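Local coordinates for protein extracellular ligand-binding receptor (Rhodopseudomonas palustris, PDB 3SG0) that binds benzoylformate (phenylglyoxylate) and probably serves as the periplasmic solute-binding receptor of a transport system for aromatic acids, at residues K346-A351 with L356-P361. Sequence-based numbering, arbitrary orientation. Where two conformers were deposited one is given.
Sequences KSKDLA and LSNMTP
S347 O accepts a hydrogen bond from M359 N (2.9 Å). On the same residue pair, S347 CB lies 4.1 Å from CG of M359, a selenomethionine. Both side chains also rest on L317 of helix 306-328. S347 OG, anti to the backbone N (chi1 -178°), reaches a water 2.6 Å away. That water also bonds S357 OG and, weakly, S357 O, so it links the two serines. The K348 chain bends at chi2 (-68°), which brings its ammonium group to the backbone of 356-361. NZ bonds M359 O at 2.8 Å, within the carbonyl plane, and lies beside the methyl CG2 of T360. The K348 chain runs roughly perpendicular to the N358 side chain, and N358 OD1 sits close to K348 CA.

D349 N turns to that same amide oxygen, N358 OD1, at 2.7 Å. The N-H is fairly straight but comes from above the amide plane, not along a lone pair. In the conformer given, a second water bridges D349 OD1 and N358 ND2. D349 and L350 together lie opposite the single residue S357, a G1 beta bulge; D349 takes the positive phi (50°) of its first position. The bulge starts the antiparallel hairpin of strands 350-352 and 355-357, at the surface of this leucine-binding-protein-family receptor. L350 N and O then pair with S357 O and N, at 3.1 and 2.8 Å. The L350 side chain lies on L317 and N320 and near T316, a 3-hydroxypyruvate-binding residue in a crystal structure of this protein, though that ligand is not bound to this chain. A351 faces L356 as a non-hydrogen-bonded pair, with L356 CD1, in the conformer given, 3.9 Å from A351 N.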
ATOM      1  N   LYS A 346     -18.617   8.765   3.223  1.00 10.60           N
ATOM      2  CA  LYS A 346     -19.244   9.011   4.524  1.00 12.37           C
ATOM      3  C   LYS A 346     -18.742   8.065   5.610  1.00 13.48           C
ATOM      4  O   LYS A 346     -19.171   8.160   6.762  1.00 14.60           O
ATOM      5  CB  LYS A 346     -20.758   8.855   4.415  1.00 13.95           C
ATOM      6  CG  LYS A 346     -21.415   9.772   3.407  1.00 15.01           C
ATOM      7  CD  LYS A 346     -22.895   9.442   3.279  1.00 19.98           C
ATOM      8  CE  LYS A 346     -23.532  10.169   2.115  1.00 27.17           C
ATOM      9  NZ  LYS A 346     -24.972   9.806   1.993  1.00 30.30           N
ATOM     10  N   SER A 347     -17.853   7.144   5.255  1.00 10.98           N
ATOM     11  CA  SER A 347     -17.357   6.154   6.213  1.00 11.25           C
ATOM     12  C   SER A 347     -16.580   6.818   7.345  1.00 10.71           C
ATOM     13  O   SER A 347     -15.684   7.615   7.097  1.00 12.10           O
ATOM     14  CB  SER A 347     -16.489   5.126   5.488  1.00 11.36           C
ATOM     15  OG  SER A 347     -16.026   4.123   6.377  1.00 10.80           O
ATOM     16  N   LYS A 348     -16.917   6.472   8.588  1.00 12.39           N
ATOM     17  CA  LYS A 348     -16.327   7.107   9.766  1.00 12.81           C
ATOM     18  C   LYS A 348     -15.934   6.096  10.834  1.00 12.10           C
ATOM     19  O   LYS A 348     -16.559   5.042  10.965  1.00 13.14           O
ATOM     20  CB  LYS A 348     -17.312   8.102  10.405  1.00 15.90           C
ATOM     21  CG  LYS A 348     -17.862   9.179   9.484  1.00 19.18           C
ATOM     22  CD  LYS A 348     -16.795  10.173   9.057  1.00 25.00           C
ATOM     23  CE  LYS A 348     -17.419  11.344   8.305  1.00 29.98           C
ATOM     24  NZ  LYS A 348     -16.403  12.359   7.911  1.00 30.49           N
ATOM     25  N   ASP A 349     -14.893   6.437  11.587  1.00 12.44           N
ATOM     26  CA  ASP A 349     -14.492   5.690  12.775  0.51 14.64           C
ATOM     27  C   ASP A 349     -14.380   4.191  12.514  1.00 14.52           C
ATOM     28  O   ASP A 349     -14.847   3.369  13.309  1.00 16.81           O
ATOM     29  CB  ASP A 349     -15.477   5.956  13.918  0.51 19.23           C
ATOM     30  CG  ASP A 349     -14.932   5.536  15.266  0.51 26.79           C
ATOM     31  OD1 ASP A 349     -13.705   5.634  15.465  0.51 24.06           O
ATOM     32  OD2 ASP A 349     -15.732   5.109  16.125  0.51 31.64           O
ATOM     33  N   LEU A 350     -13.740   3.836  11.408  1.00 11.84           N
ATOM     34  CA  LEU A 350     -13.645   2.436  11.013  1.00 11.99           C
ATOM     35  C   LEU A 350     -12.243   1.895  11.216  1.00 10.75           C
ATOM     36  O   LEU A 350     -11.297   2.360  10.578  1.00 10.44           O
ATOM     37  CB  LEU A 350     -14.052   2.290   9.548  1.00 13.74           C
ATOM     38  CG  LEU A 350     -14.011   0.872   8.977  1.00 15.21           C
ATOM     39  CD1 LEU A 350     -14.980  -0.057   9.700  1.00 19.23           C
ATOM     40  CD2 LEU A 350     -14.291   0.898   7.480  1.00 16.69           C
ATOM     41  N   ALA A 351     -12.099   0.905  12.089  1.00 11.72           N
ATOM     42  CA  ALA A 351     -10.814   0.247  12.259  1.00 10.21           C
ATOM     43  C   ALA A 351     -10.589  -0.718  11.107  1.00 10.42           C
ATOM     44  O   ALA A 351     -11.305  -1.712  10.971  1.00 13.07           O
ATOM     45  CB  ALA A 351     -10.761  -0.491  13.592  1.00 13.44           C
ATOM     46  N   LEU A 356      -7.026   3.470  11.537  1.00  9.97           N
ATOM     47  CA  LEU A 356      -8.340   4.025  11.842  0.65  9.14           C
ATOM     48  C   LEU A 356      -8.726   5.028  10.770  1.00  9.10           C
ATOM     49  O   LEU A 356      -8.099   6.085  10.631  1.00 10.85           O
ATOM     50  CB  LEU A 356      -8.353   4.684  13.222  0.65 12.61           C
ATOM     51  CG  LEU A 356      -9.705   5.270  13.643  0.65 13.72           C
ATOM     52  CD1 LEU A 356     -10.750   4.177  13.798  0.65 16.06           C
ATOM     53  CD2 LEU A 356      -9.566   6.055  14.938  0.65 16.62           C
ATOM     54  N   SER A 357      -9.766   4.684  10.020  1.00  9.49           N
ATOM     55  CA  SER A 357     -10.130   5.402   8.813  1.00  9.49           C
ATOM     56  C   SER A 357     -11.352   6.297   8.995  1.00  8.75           C
ATOM     57  O   SER A 357     -12.405   5.845   9.455  1.00  9.96           O
ATOM     58  CB  SER A 357     -10.405   4.366   7.733  1.00  9.47           C
ATOM     59  OG  SER A 357     -10.905   4.970   6.553  1.00  9.78           O
ATOM     60  N   ASN A 358     -11.202   7.556   8.590  1.00  9.62           N
ATOM     61  CA  ASN A 358     -12.284   8.530   8.590  1.00  9.60           C
ATOM     62  C   ASN A 358     -12.301   9.244   7.250  1.00  8.76           C
ATOM     63  O   ASN A 358     -11.473  10.108   6.993  1.00 10.05           O
ATOM     64  CB  ASN A 358     -12.088   9.549   9.717  1.00 11.79           C
ATOM     65  CG  ASN A 358     -12.509   9.015  11.057  1.00 12.86           C
ATOM     66  OD1 ASN A 358     -13.697   8.895  11.338  1.00 14.51           O
ATOM     67  ND2 ASN A 358     -11.541   8.690  11.892  1.00 14.42           N
HETATM   68  N   MSE A 359     -13.220   8.866   6.376  1.00  9.38           N
HETATM   69  CA  MSE A 359     -13.293   9.497   5.057  1.00  9.08           C
HETATM   70  C   MSE A 359     -14.001  10.833   5.143  1.00  9.84           C
HETATM   71  O   MSE A 359     -14.875  11.028   5.994  1.00 10.95           O
HETATM   72  CB  MSE A 359     -14.062   8.605   4.089  1.00  9.50           C
HETATM   73  CG  MSE A 359     -13.414   7.266   3.835  1.00  9.60           C
HETATM   74 SE   MSE A 359     -11.676   7.496   2.972  0.72  9.60          SE
HETATM   75  CE  MSE A 359     -11.376   5.664   2.477  1.00 10.36           C
ATOM     76  N   THR A 360     -13.644  11.750   4.250  1.00 10.39           N
ATOM     77  CA  THR A 360     -14.372  13.007   4.103  1.00 10.79           C
ATOM     78  C   THR A 360     -14.397  13.331   2.612  1.00 10.32           C
ATOM     79  O   THR A 360     -13.699  12.692   1.822  1.00 10.24           O
ATOM     80  CB  THR A 360     -13.677  14.174   4.814  1.00 11.70           C
ATOM     81  OG1 THR A 360     -12.484  14.502   4.100  1.00 12.01           O
ATOM     82  CG2 THR A 360     -13.350  13.839   6.271  1.00 13.17           C
ATOM     83  N   PRO A 361     -15.170  14.347   2.207  1.00 10.92           N
ATOM     84  CA  PRO A 361     -15.165  14.685   0.777  1.00 11.09           C
ATOM     85  C   PRO A 361     -13.778  15.070   0.253  1.00 11.32           C
ATOM     86  O   PRO A 361     -13.496  14.862  -0.935  1.00 12.77           O
ATOM     87  CB  PRO A 361     -16.152  15.860   0.705  1.00 13.51           C
ATOM     88  CG  PRO A 361     -17.108  15.580   1.823  1.00 14.27           C
ATOM     89  CD  PRO A 361     -16.235  15.055   2.937  1.00 12.49           C
TER
HETATM   90  O   HOH W   1     -13.613   5.020   6.975  1.00 13.01           O
HETATM   91  O   HOH W   2     -12.566   7.992  14.584  1.00 21.58           O